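Local coordinates for protein Baccell_00875 (Bacteroides cellulosilyticus DSM 14838, PDB 5NO8) that is a polysaccharide lyase that probably removes the L-rhamnose caps linked to glucuronic acid in complex arabinogalactan proteins, at residues 213-218 / 592-597; 54-57 / 61-64; 584-589 / 657-662. One frame throughout, in Å; residues are numbered along the deposited sequence.

Interaction 1 (213-218 / 592-597); sequences QTRGII and IRHWDG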
ATOM      1  N   GLN A 213       1.694  13.107  -5.380  1.00 18.93           N
ATOM      2  CA  GLN A 213       2.423  12.709  -6.576  1.00 19.91           C
ATOM      3  C   GLN A 213       3.867  12.273  -6.321  1.00 19.25           C
ATOM      4  O   GLN A 213       4.621  12.017  -7.263  1.00 17.91           O
ATOM      5  CB  GLN A 213       2.444  13.862  -7.593  1.00 21.52           C
ATOM      6  CG  GLN A 213       1.141  14.617  -7.796  1.00 23.21           C
ATOM      7  CD  GLN A 213      -0.010  13.719  -8.200  1.00 24.19           C
ATOM      8  OE1 GLN A 213       0.185  12.634  -8.753  1.00 25.86           O
ATOM      9  NE2 GLN A 213      -1.221  14.182  -7.939  1.00 25.73           N
ATOM     10  N   THR A 214       4.251  12.185  -5.046  1.00 17.10           N
ATOM     11  CA  THR A 214       5.565  11.716  -4.692  1.00 16.67           C
ATOM     12  C   THR A 214       5.510  10.953  -3.398  1.00 15.80           C
ATOM     13  O   THR A 214       4.768  11.338  -2.528  1.00 15.63           O
ATOM     14  CB  THR A 214       6.543  12.879  -4.512  1.00 16.46           C
ATOM     15  OG1 THR A 214       7.816  12.349  -4.148  1.00 17.37           O
ATOM     16  CG2 THR A 214       6.101  13.881  -3.438  1.00 16.36           C
ATOM     17  N   ARG A 215       6.339   9.923  -3.281  1.00 15.63           N
ATOM     18  CA  ARG A 215       6.431   9.178  -2.051  1.00 16.09           C
ATOM     19  C   ARG A 215       7.261   9.935  -1.030  1.00 16.85           C
ATOM     20  O   ARG A 215       7.237   9.620   0.160  1.00 16.60           O
ATOM     21  CB  ARG A 215       7.001   7.811  -2.304  1.00 16.64           C
ATOM     22  CG  ARG A 215       6.762   6.845  -1.160  1.00 16.86           C
ATOM     23  CD  ARG A 215       6.882   5.441  -1.625  1.00 16.97           C
ATOM     24  NE  ARG A 215       6.804   4.508  -0.514  1.00 16.58           N
ATOM     25  CZ  ARG A 215       7.172   3.242  -0.599  1.00 17.45           C
ATOM     26  NH1 ARG A 215       7.642   2.737  -1.758  1.00 17.36           N
ATOM     27  NH2 ARG A 215       7.077   2.470   0.480  1.00 17.40           N
ATOM     28  N   GLY A 216       7.997  10.947  -1.483  1.00 15.87           N
ATOM     29  CA  GLY A 216       8.878  11.687  -0.630  1.00 15.49           C
ATOM     30  C   GLY A 216      10.271  11.072  -0.601  1.00 15.44           C
ATOM     31  O   GLY A 216      10.669  10.332  -1.505  1.00 16.73           O
ATOM     32  N   ILE A 217      11.025  11.449   0.420  1.00 14.94           N
ATOM     33  CA  ILE A 217      12.420  11.055   0.578  1.00 14.56           C
ATOM     34  C   ILE A 217      12.517  10.007   1.672  1.00 13.90           C
ATOM     35  O   ILE A 217      12.207  10.296   2.798  1.00 13.87           O
ATOM     36  CB  ILE A 217      13.317  12.243   0.948  1.00 15.64           C
ATOM     37  CG1 ILE A 217      13.243  13.349  -0.124  1.00 16.07           C
ATOM     38  CG2 ILE A 217      14.768  11.798   1.168  1.00 15.94           C
ATOM     39  CD1 ILE A 217      13.626  12.932  -1.517  1.00 16.71           C
ATOM     40  N   ILE A 218      12.988   8.829   1.314  1.00 13.24           N
ATOM     41  CA  ILE A 218      13.109   7.690   2.252  1.00 13.60           C
ATOM     42  C   ILE A 218      14.416   7.797   3.042  1.00 14.17           C
ATOM     43  O   ILE A 218      15.463   8.074   2.465  1.00 14.72           O
ATOM     44  CB  ILE A 218      13.063   6.360   1.481  1.00 14.45           C
ATOM     45  CG1 ILE A 218      11.671   6.182   0.829  1.00 15.56           C
ATOM     46  CG2 ILE A 218      13.429   5.179   2.375  1.00 14.29           C
ATOM     47  CD1 ILE A 218      11.659   5.319  -0.401  1.00 17.24           C
ATOM     48  N   ILE A 592       1.594  -0.344  -2.852  1.00 14.13           N
ATOM     49  CA  ILE A 592       2.087   0.923  -2.396  1.00 15.54           C
ATOM     50  C   ILE A 592       1.033   1.988  -2.665  1.00 14.88           C
ATOM     51  O   ILE A 592       0.600   2.172  -3.797  1.00 14.47           O
ATOM     52  CB  ILE A 592       3.379   1.340  -3.110  1.00 16.23           C
ATOM     53  CG1 ILE A 592       4.528   0.372  -2.786  1.00 16.29           C
ATOM     54  CG2 ILE A 592       3.755   2.778  -2.709  1.00 16.08           C
ATOM     55  CD1 ILE A 592       5.689   0.497  -3.752  1.00 17.60           C
ATOM     56  N   ARG A 593       0.604   2.631  -1.592  1.00 14.45           N
ATOM     57  CA  ARG A 593      -0.278   3.793  -1.602  1.00 15.03           C
ATOM     58  C   ARG A 593       0.210   4.673  -0.458  1.00 15.93           C
ATOM     59  O   ARG A 593       0.690   4.170   0.564  1.00 16.30           O
ATOM     60  CB  ARG A 593      -1.741   3.387  -1.412  1.00 15.21           C
ATOM     61  CG  ARG A 593      -2.226   2.358  -2.427  1.00 16.23           C
ATOM     62  CD  ARG A 593      -3.714   1.981  -2.304  1.00 17.12           C
ATOM     63  NE  ARG A 593      -4.549   3.173  -2.303  1.00 18.51           N
ATOM     64  CZ  ARG A 593      -4.896   3.869  -3.393  1.00 17.39           C
ATOM     65  NH1 ARG A 593      -4.568   3.455  -4.606  1.00 18.23           N
ATOM     66  NH2 ARG A 593      -5.583   4.981  -3.259  1.00 17.54           N
ATOM     67  N   HIS A 594       0.151   5.980  -0.622  1.00 15.51           N
ATOM     68  CA  HIS A 594       0.842   6.876   0.319  1.00 16.11           C
ATOM     69  C   HIS A 594       0.270   8.289   0.447  1.00 16.25           C
ATOM     70  O   HIS A 594       0.962   9.217   0.864  1.00 16.23           O
ATOM     71  CB  HIS A 594       2.345   6.905   0.022  1.00 16.62           C
ATOM     72  CG  HIS A 594       2.695   7.365  -1.364  1.00 16.21           C
ATOM     73  ND1 HIS A 594       2.451   8.652  -1.817  1.00 16.46           N
ATOM     74  CD2 HIS A 594       3.269   6.707  -2.391  1.00 16.59           C
ATOM     75  CE1 HIS A 594       2.871   8.754  -3.063  1.00 15.86           C
ATOM     76  NE2 HIS A 594       3.401   7.602  -3.427  1.00 16.03           N
ATOM     77  N   TRP A 595      -1.023   8.440   0.196  1.00 17.04           N
ATOM     78  CA  TRP A 595      -1.676   9.761   0.301  1.00 17.30           C
ATOM     79  C   TRP A 595      -3.044   9.809   0.991  1.00 18.50           C
ATOM     80  O   TRP A 595      -3.501  10.891   1.366  1.00 17.83           O
ATOM     81  CB  TRP A 595      -1.785  10.362  -1.113  1.00 17.32           C
ATOM     82  CG  TRP A 595      -2.496   9.469  -2.028  1.00 17.08           C
ATOM     83  CD1 TRP A 595      -3.843   9.404  -2.239  1.00 17.57           C
ATOM     84  CD2 TRP A 595      -1.910   8.462  -2.837  1.00 17.62           C
ATOM     85  NE1 TRP A 595      -4.123   8.412  -3.143  1.00 17.90           N
ATOM     86  CE2 TRP A 595      -2.953   7.802  -3.505  1.00 17.79           C
ATOM     87  CE3 TRP A 595      -0.602   8.048  -3.057  1.00 16.99           C
ATOM     88  CZ2 TRP A 595      -2.719   6.761  -4.384  1.00 16.97           C
ATOM     89  CZ3 TRP A 595      -0.373   7.009  -3.913  1.00 17.37           C
ATOM     90  CH2 TRP A 595      -1.427   6.367  -4.562  1.00 17.29           C
ATOM     91  N   ASP A 596      -3.697   8.670   1.207  1.00 18.80           N
ATOM     92  CA  ASP A 596      -5.088   8.712   1.664  1.00 19.23           C
ATOM     93  C   ASP A 596      -5.256   9.140   3.106  1.00 19.30           C
ATOM     94  O   ASP A 596      -6.330   9.616   3.471  1.00 19.99           O
ATOM     95  CB  ASP A 596      -5.790   7.375   1.394  1.00 19.70           C
ATOM     96  CG  ASP A 596      -6.008   7.143  -0.075  1.00 20.42           C
ATOM     97  OD1 ASP A 596      -6.812   7.921  -0.639  1.00 21.70           O
ATOM     98  OD2 ASP A 596      -5.362   6.239  -0.675  1.00 21.50           O
ATOM     99  N   GLY A 597      -4.220   8.978   3.931  1.00 18.28           N
ATOM    100  CA  GLY A 597      -4.244   9.517   5.281  1.00 18.67           C
ATOM    101  C   GLY A 597      -4.460  11.016   5.329  1.00 19.76           C
ATOM    102  O   GLY A 597      -5.060  11.532   6.275  1.00 20.00           O
TER
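Arg215 NH1 lies 3.6 Å from Ile592 CD1 and is gripped from outside the contact by two acceptors, the carboxylate of Asp150 in a salt bridge and the carbonyl O of Thr165. NH2 of the same guanidinium forms a salt bridge with Asp608, so two carboxylates answer the buried charge. The arginine springs from an ST turn just ahead of strand 217-221, in which Gly216 N donates to Thr214 OG1 at 3.0 Å. The contact joins this strand, part of a mixed sheet, to the loop leading into helix 596-600. With CG anti to the backbone N (chi1 -163°) and the chain extended as far as NE, the guanidinium is carried past His594 to Ile592, whose CG2 lies over one of its faces. No hydrogen bond crosses between the two segments; CH-pi and van der Waals contacts do the work. Arg215 CA sits over the face of the His594 ring, 3.8 Å from its centroid, while the indole edge of Trp595, the helix N-cap residue, meets the opposite face at CE3, toward its rim. The imidazole thus lies between backbone and indole edge, and Tyr152 brings a further ring nearly parallel to it. Beyond it, Arg593 NH2 reaches the syn lone pair of Asp596 OD2 at 2.9 Å, and Trp595 CZ2 lies over that guanidinium; a glycerol, probably from the crystallisation liquor, is bound by Arg593, Trp595 and Asp596. Thr214 O comes within 3.2 Å of His594 CE1, oblique to the imidazole.

Interaction 2 (54-57 / 61-64); sequences WVVK and TQYP
Lys57 N gives its hydrogen to Gln62 OE1 at 2.8 Å, in a nearly straight bond (172°) that approaches tilted from the carbonyl plane. This side-chain-to-backbone bond folds the loop between strands 40-45 and 75-81 back on itself. The glutamine can span the gap because its chain is nearly fully extended (chi1 -170°). Its other amide atom, NE2, bonds to Asn149 OD1; with both ends of the amide engaged, its flip is probably fixed.

Water adds two bridges. Water 1 donates both to Gln62 OE1, at 2.6 Å, and to Val55 O, so the glutamine oxygen has two donors. Water 2 links Lys57 O to Tyr63 N, accepting from the latter at 2.9 Å.

The remaining contacts are van der Waals. Val56 CG1 touches the edge of the Tyr63 ring at CD2, 4.0 Å away, and also packs against the glutamine amide. At the exposed end of the contact the lysine chain crosses Thr61 at about a right angle, with Lys57 CE 3.3 Å from Thr61 OG1, a hydroxyl bonded to Asp59.

Backbone bonds tie Trp54 to Leu43 in strand 40-45 and Val56 to Pro147, while the Trp54 ring lies against Ala178 and Arg180 of strand 175-180.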
ATOM      1  N   TRP A  54      18.111   5.935 -10.395  1.00 16.72           N
ATOM      2  CA  TRP A  54      17.373   5.247  -9.333  1.00 16.43           C
ATOM      3  C   TRP A  54      17.175   6.107  -8.099  1.00 16.88           C
ATOM      4  O   TRP A  54      16.392   5.724  -7.202  1.00 17.29           O
ATOM      5  CB  TRP A  54      18.047   3.925  -8.996  1.00 15.84           C
ATOM      6  CG  TRP A  54      17.893   2.967 -10.123  1.00 17.00           C
ATOM      7  CD1 TRP A  54      18.694   2.852 -11.248  1.00 18.04           C
ATOM      8  CD2 TRP A  54      16.831   2.037 -10.305  1.00 16.96           C
ATOM      9  NE1 TRP A  54      18.201   1.886 -12.077  1.00 17.55           N
ATOM     10  CE2 TRP A  54      17.063   1.365 -11.525  1.00 17.58           C
ATOM     11  CE3 TRP A  54      15.723   1.670  -9.532  1.00 17.17           C
ATOM     12  CZ2 TRP A  54      16.203   0.367 -11.995  1.00 18.56           C
ATOM     13  CZ3 TRP A  54      14.891   0.677  -9.991  1.00 16.89           C
ATOM     14  CH2 TRP A  54      15.130   0.038 -11.219  1.00 16.87           C
ATOM     15  N   VAL A  55      17.827   7.262  -8.051  1.00 16.63           N
ATOM     16  CA  VAL A  55      17.579   8.247  -6.986  1.00 17.16           C
ATOM     17  C   VAL A  55      16.942   9.539  -7.485  1.00 18.38           C
ATOM     18  O   VAL A  55      17.070   9.925  -8.661  1.00 18.71           O
ATOM     19  CB  VAL A  55      18.845   8.562  -6.138  1.00 17.68           C
ATOM     20  CG1 VAL A  55      19.385   7.314  -5.476  1.00 19.09           C
ATOM     21  CG2 VAL A  55      19.952   9.229  -6.927  1.00 18.21           C
ATOM     22  N   VAL A  56      16.241  10.195  -6.571  1.00 17.40           N
ATOM     23  CA  VAL A  56      15.707  11.525  -6.786  1.00 18.76           C
ATOM     24  C   VAL A  56      16.908  12.457  -6.896  1.00 19.03           C
ATOM     25  O   VAL A  56      17.858  12.301  -6.141  1.00 18.98           O
ATOM     26  CB  VAL A  56      14.807  11.968  -5.606  1.00 19.06           C
ATOM     27  CG1 VAL A  56      14.218  13.359  -5.850  1.00 20.73           C
ATOM     28  CG2 VAL A  56      13.674  10.965  -5.394  1.00 19.40           C
ATOM     29  N   LYS A  57      16.858  13.430  -7.801  1.00 20.04           N
ATOM     30  CA  LYS A  57      17.930  14.438  -7.854  1.00 22.37           C
ATOM     31  C   LYS A  57      17.869  15.326  -6.633  1.00 20.59           C
ATOM     32  O   LYS A  57      16.794  15.735  -6.202  1.00 19.53           O
ATOM     33  CB  LYS A  57      17.856  15.255  -9.137  1.00 25.01           C
ATOM     34  CG  LYS A  57      18.314  14.438 -10.341  1.00 29.30           C
ATOM     35  CD  LYS A  57      18.438  15.293 -11.588  1.00 34.74           C
ATOM     36  CE  LYS A  57      17.071  15.735 -12.061  1.00 38.34           C
ATOM     37  NZ  LYS A  57      17.120  16.307 -13.429  1.00 42.01           N
ATOM     38  N   THR A  61      16.483  20.377  -8.833  1.00 23.99           N
ATOM     39  CA  THR A  61      16.011  20.383 -10.230  1.00 25.22           C
ATOM     40  C   THR A  61      14.893  19.387 -10.536  1.00 25.23           C
ATOM     41  O   THR A  61      14.218  19.503 -11.566  1.00 26.77           O
ATOM     42  CB  THR A  61      17.161  20.130 -11.220  1.00 26.68           C
ATOM     43  OG1 THR A  61      17.703  18.816 -11.037  1.00 27.67           O
ATOM     44  CG2 THR A  61      18.270  21.174 -11.036  1.00 28.09           C
ATOM     45  N   GLN A  62      14.681  18.411  -9.657  1.00 22.79           N
ATOM     46  CA  GLN A  62      13.548  17.502  -9.805  1.00 21.19           C
ATOM     47  C   GLN A  62      12.385  17.985  -8.969  1.00 21.15           C
ATOM     48  O   GLN A  62      11.258  18.042  -9.451  1.00 21.74           O
ATOM     49  CB  GLN A  62      13.965  16.084  -9.422  1.00 20.81           C
ATOM     50  CG  GLN A  62      12.919  15.055  -9.771  1.00 20.57           C
ATOM     51  CD  GLN A  62      13.390  13.633  -9.603  1.00 20.41           C
ATOM     52  OE1 GLN A  62      14.590  13.368  -9.498  1.00 21.06           O
ATOM     53  NE2 GLN A  62      12.439  12.693  -9.639  1.00 21.63           N
ATOM     54  N   TYR A  63      12.639  18.259  -7.695  1.00 21.32           N
ATOM     55  CA  TYR A  63      11.707  18.964  -6.813  1.00 20.86           C
ATOM     56  C   TYR A  63      12.453  20.123  -6.164  1.00 21.04           C
ATOM     57  O   TYR A  63      13.546  19.913  -5.591  1.00 20.51           O
ATOM     58  CB  TYR A  63      11.139  18.021  -5.727  1.00 20.68           C
ATOM     59  CG  TYR A  63      10.400  16.856  -6.314  1.00 20.26           C
ATOM     60  CD1 TYR A  63       9.125  17.018  -6.835  1.00 21.72           C
ATOM     61  CD2 TYR A  63      11.005  15.591  -6.412  1.00 21.85           C
ATOM     62  CE1 TYR A  63       8.446  15.957  -7.406  1.00 23.08           C
ATOM     63  CE2 TYR A  63      10.336  14.516  -6.979  1.00 21.91           C
ATOM     64  CZ  TYR A  63       9.058  14.710  -7.466  1.00 23.06           C
ATOM     65  OH  TYR A  63       8.377  13.686  -8.016  1.00 23.33           O
ATOM     66  N   PRO A  64      11.908  21.349  -6.255  1.00 22.56           N
ATOM     67  CA  PRO A  64      12.688  22.515  -5.777  1.00 24.48           C
ATOM     68  C   PRO A  64      13.058  22.485  -4.291  1.00 24.89           C
ATOM     69  O   PRO A  64      14.111  23.004  -3.904  1.00 25.10           O
ATOM     70  CB  PRO A  64      11.796  23.731  -6.127  1.00 25.80           C
ATOM     71  CG  PRO A  64      10.531  23.173  -6.651  1.00 26.79           C
ATOM     72  CD  PRO A  64      10.772  21.766  -7.084  1.00 23.38           C
TER
HETATM   73  O   HOH W   1      16.076  11.538 -10.653  1.00 19.85           O
HETATM   74  O   HOH W   2      15.392  17.970  -6.725  1.00 22.21           O

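Interaction 3 (584-589 / 657-662); sequences SYHLNE and CAYMYP
His586 and Tyr659 form the tight side of an aromatic cluster completed by Tyr661. Their rings make an offset stack, centroids 4.2 Å apart and planes at 30°, with His586 NE2 over the centre of the phenol ring and CD2 3.4 Å from Tyr659 CD2. Tyr585 CE2 covers the opposite face of the imidazole, which is therefore sandwiched. Tyr661 turns its edge toward the His586 ring in an offset edge-to-face pair, and chi1 of -173° swings its phenol away from its own backbone N, out to Leu587. There Leu587 CD2 stands over the ring face, a CH-pi contact 4.0 Å from the centroid. With alanine in place of Tyr659, the His586 face stacked on it would probably be left with the Tyr661 edge, the imidazole freer to turn.

The looser side is bridged by solvent: water 3 lies 2.6 Å from Ser584 OG and 2.8 Å from Tyr661 OH, in the phenol plane. Ser584 OG also accepts from His586 N, closing an ST turn that presents the histidine.

Strand 659-660 is an outer strand of a four-stranded antiparallel sheet; Tyr673 of the adjoining strand 672-677 meets both Tyr659 and His586, and Trp168 of strand 163-168 packs on Leu587 and Tyr661.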
ATOM      1  N   SER A 584       4.845  -9.440   6.334  1.00 12.36           N
ATOM      2  CA  SER A 584       4.018  -8.637   7.221  1.00 12.26           C
ATOM      3  C   SER A 584       2.625  -8.565   6.605  1.00 12.18           C
ATOM      4  O   SER A 584       2.486  -8.345   5.418  1.00 12.46           O
ATOM      5  CB  SER A 584       4.563  -7.218   7.347  1.00 12.15           C
ATOM      6  OG  SER A 584       3.679  -6.379   8.080  1.00 13.05           O
ATOM      7  N   TYR A 585       1.601  -8.679   7.433  1.00 11.85           N
ATOM      8  CA  TYR A 585       0.229  -8.485   6.980  1.00 11.73           C
ATOM      9  C   TYR A 585      -0.008  -7.059   6.457  1.00 11.93           C
ATOM     10  O   TYR A 585      -0.860  -6.851   5.628  1.00 12.25           O
ATOM     11  CB  TYR A 585      -0.794  -8.871   8.042  1.00 12.23           C
ATOM     12  CG  TYR A 585      -0.756  -8.030   9.297  1.00 12.66           C
ATOM     13  CD1 TYR A 585       0.073  -8.372  10.355  1.00 13.19           C
ATOM     14  CD2 TYR A 585      -1.509  -6.855   9.401  1.00 13.44           C
ATOM     15  CE1 TYR A 585       0.144  -7.585  11.507  1.00 13.63           C
ATOM     16  CE2 TYR A 585      -1.482  -6.087  10.550  1.00 13.72           C
ATOM     17  CZ  TYR A 585      -0.669  -6.474  11.608  1.00 14.24           C
ATOM     18  OH  TYR A 585      -0.628  -5.700  12.739  1.00 15.36           O
ATOM     19  N   HIS A 586       0.779  -6.087   6.900  1.00 11.62           N
ATOM     20  CA  HIS A 586       0.644  -4.728   6.393  1.00 12.01           C
ATOM     21  C   HIS A 586       1.070  -4.591   4.935  1.00 12.14           C
ATOM     22  O   HIS A 586       0.602  -3.667   4.241  1.00 12.26           O
ATOM     23  CB  HIS A 586       1.496  -3.763   7.228  1.00 12.85           C
ATOM     24  CG  HIS A 586       0.940  -3.489   8.584  1.00 13.43           C
ATOM     25  ND1 HIS A 586       1.471  -4.040   9.730  1.00 16.75           N
ATOM     26  CD2 HIS A 586      -0.097  -2.729   8.978  1.00 14.00           C
ATOM     27  CE1 HIS A 586       0.787  -3.613  10.780  1.00 14.42           C
ATOM     28  NE2 HIS A 586      -0.172  -2.819  10.351  1.00 16.06           N
ATOM     29  N   LEU A 587       2.003  -5.439   4.511  1.00 12.06           N
ATOM     30  CA  LEU A 587       2.737  -5.272   3.252  1.00 11.91           C
ATOM     31  C   LEU A 587       2.586  -6.375   2.241  1.00 12.00           C
ATOM     32  O   LEU A 587       2.809  -6.126   1.057  1.00 12.30           O
ATOM     33  CB  LEU A 587       4.245  -5.137   3.521  1.00 12.18           C
ATOM     34  CG  LEU A 587       4.684  -4.119   4.552  1.00 12.09           C
ATOM     35  CD1 LEU A 587       6.188  -4.200   4.787  1.00 12.19           C
ATOM     36  CD2 LEU A 587       4.264  -2.737   4.130  1.00 12.96           C
ATOM     37  N   ASN A 588       2.232  -7.588   2.663  1.00 12.52           N
ATOM     38  CA  ASN A 588       2.384  -8.751   1.796  1.00 13.29           C
ATOM     39  C   ASN A 588       1.304  -8.741   0.710  1.00 13.44           C
ATOM     40  O   ASN A 588       0.126  -8.880   0.991  1.00 13.26           O
ATOM     41  CB  ASN A 588       2.338 -10.056   2.591  1.00 12.98           C
ATOM     42  CG  ASN A 588       2.844 -11.220   1.786  1.00 14.17           C
ATOM     43  OD1 ASN A 588       4.067 -11.486   1.697  1.00 16.91           O
ATOM     44  ND2 ASN A 588       1.939 -11.918   1.188  1.00 12.92           N
ATOM     45  N   GLU A 589       1.729  -8.522  -0.525  1.00 12.92           N
ATOM     46  CA  GLU A 589       0.817  -8.314  -1.648  1.00 14.76           C
ATOM     47  C   GLU A 589      -0.121  -7.117  -1.455  1.00 14.14           C
ATOM     48  O   GLU A 589      -1.241  -7.114  -1.926  1.00 14.69           O
ATOM     49  CB  GLU A 589       0.055  -9.593  -1.988  1.00 16.61           C
ATOM     50  CG  GLU A 589       0.944 -10.773  -2.318  1.00 18.43           C
ATOM     51  CD  GLU A 589       0.219 -11.787  -3.205  1.00 21.51           C
ATOM     52  OE1 GLU A 589      -0.406 -12.698  -2.614  1.00 22.01           O
ATOM     53  OE2 GLU A 589       0.262 -11.646  -4.466  1.00 21.66           O
ATOM     54  N   CYS A 657      -9.612   4.148   8.483  1.00 15.56           N
ATOM     55  CA  CYS A 657      -9.437   4.490   7.071  1.00 15.96           C
ATOM     56  C   CYS A 657      -8.028   4.302   6.528  1.00 15.71           C
ATOM     57  O   CYS A 657      -7.867   4.292   5.314  1.00 16.04           O
ATOM     58  CB  CYS A 657      -9.926   5.919   6.785  1.00 16.74           C
ATOM     59  SG  CYS A 657      -8.931   7.201   7.521  1.00 19.82           S
ATOM     60  N   ALA A 658      -7.021   4.139   7.397  1.00 15.47           N
ATOM     61  CA  ALA A 658      -5.636   3.937   6.944  1.00 15.86           C
ATOM     62  C   ALA A 658      -4.701   3.602   8.105  1.00 14.18           C
ATOM     63  O   ALA A 658      -4.860   4.146   9.189  1.00 15.12           O
ATOM     64  CB  ALA A 658      -5.121   5.210   6.271  1.00 16.49           C
ATOM     65  N   TYR A 659      -3.750   2.709   7.852  1.00 13.18           N
ATOM     66  CA  TYR A 659      -2.664   2.471   8.763  1.00 12.71           C
ATOM     67  C   TYR A 659      -1.458   3.262   8.228  1.00 12.49           C
ATOM     68  O   TYR A 659      -0.926   2.940   7.181  1.00 12.54           O
ATOM     69  CB  TYR A 659      -2.290   0.995   8.875  1.00 13.01           C
ATOM     70  CG  TYR A 659      -1.206   0.779   9.901  1.00 12.93           C
ATOM     71  CD1 TYR A 659      -1.490   0.883  11.267  1.00 13.11           C
ATOM     72  CD2 TYR A 659       0.121   0.591   9.522  1.00 13.47           C
ATOM     73  CE1 TYR A 659      -0.498   0.753  12.236  1.00 13.63           C
ATOM     74  CE2 TYR A 659       1.120   0.459  10.481  1.00 13.61           C
ATOM     75  CZ  TYR A 659       0.805   0.535  11.841  1.00 13.72           C
ATOM     76  OH  TYR A 659       1.791   0.383  12.792  1.00 14.26           O
ATOM     77  N   MET A 660      -1.014   4.248   8.989  1.00 13.08           N
ATOM     78  CA  MET A 660       0.154   5.060   8.637  1.00 13.02           C
ATOM     79  C   MET A 660       1.391   4.264   9.058  1.00 12.69           C
ATOM     80  O   MET A 660       1.665   4.117  10.240  1.00 13.14           O
ATOM     81  CB  MET A 660       0.101   6.437   9.325  1.00 14.64           C
ATOM     82  CG  MET A 660      -1.173   7.238   9.078  1.00 15.77           C
ATOM     83  SD  MET A 660      -1.506   7.447   7.334  1.00 18.23           S
ATOM     84  CE  MET A 660       0.022   8.131   6.702  1.00 17.63           C
ATOM     85  N   TYR A 661       2.137   3.767   8.079  1.00 11.91           N
ATOM     86  CA  TYR A 661       3.102   2.690   8.286  1.00 12.28           C
ATOM     87  C   TYR A 661       4.529   3.078   8.761  1.00 12.52           C
ATOM     88  O   TYR A 661       5.077   2.397   9.637  1.00 12.55           O
ATOM     89  CB  TYR A 661       3.168   1.799   7.035  1.00 12.09           C
ATOM     90  CG  TYR A 661       4.008   0.576   7.225  1.00 12.57           C
ATOM     91  CD1 TYR A 661       3.478  -0.581   7.804  1.00 13.09           C
ATOM     92  CD2 TYR A 661       5.354   0.566   6.872  1.00 12.80           C
ATOM     93  CE1 TYR A 661       4.277  -1.691   8.023  1.00 13.60           C
ATOM     94  CE2 TYR A 661       6.150  -0.549   7.077  1.00 13.23           C
ATOM     95  CZ  TYR A 661       5.601  -1.669   7.650  1.00 13.51           C
ATOM     96  OH  TYR A 661       6.387  -2.753   7.864  1.00 14.09           O
ATOM     97  N   PRO A 662       5.141   4.106   8.154  1.00 13.14           N
ATOM     98  CA  PRO A 662       6.534   4.390   8.532  1.00 12.83           C
ATOM     99  C   PRO A 662       6.707   4.765   9.992  1.00 12.40           C
ATOM    100  O   PRO A 662       5.747   5.132  10.656  1.00 13.05           O
ATOM    101  CB  PRO A 662       6.922   5.572   7.638  1.00 13.27           C
ATOM    102  CG  PRO A 662       5.946   5.542   6.519  1.00 13.44           C
ATOM    103  CD  PRO A 662       4.664   5.042   7.125  1.00 13.78           C
TER
HETATM  104  O   HOH W   3       5.183  -4.733   9.357  1.00 15.89           O

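Interactions 1 and 3 are buried near the middle of the chain, their centres 13 Å apart, whereas interaction 2 is a partly exposed loop closure about 23 Å, centre to centre, from the middle of the chain. The segments of the two core contacts touch where Gly597 CA packs on Met660 SD, 4.0 Å apart, and both lean on strands 163-168 and 199-203, with Tyr200 touching Arg215 in one and Tyr661 in the other. Interaction 1 buries an arginine answered by carboxylates; interaction 3 relies on stacked rings; interaction 2, local in sequence, uses an amide and bridging waters. Tyr63 connects the surface loop to interaction 1, its OH 4.0 Å from Thr214 CB.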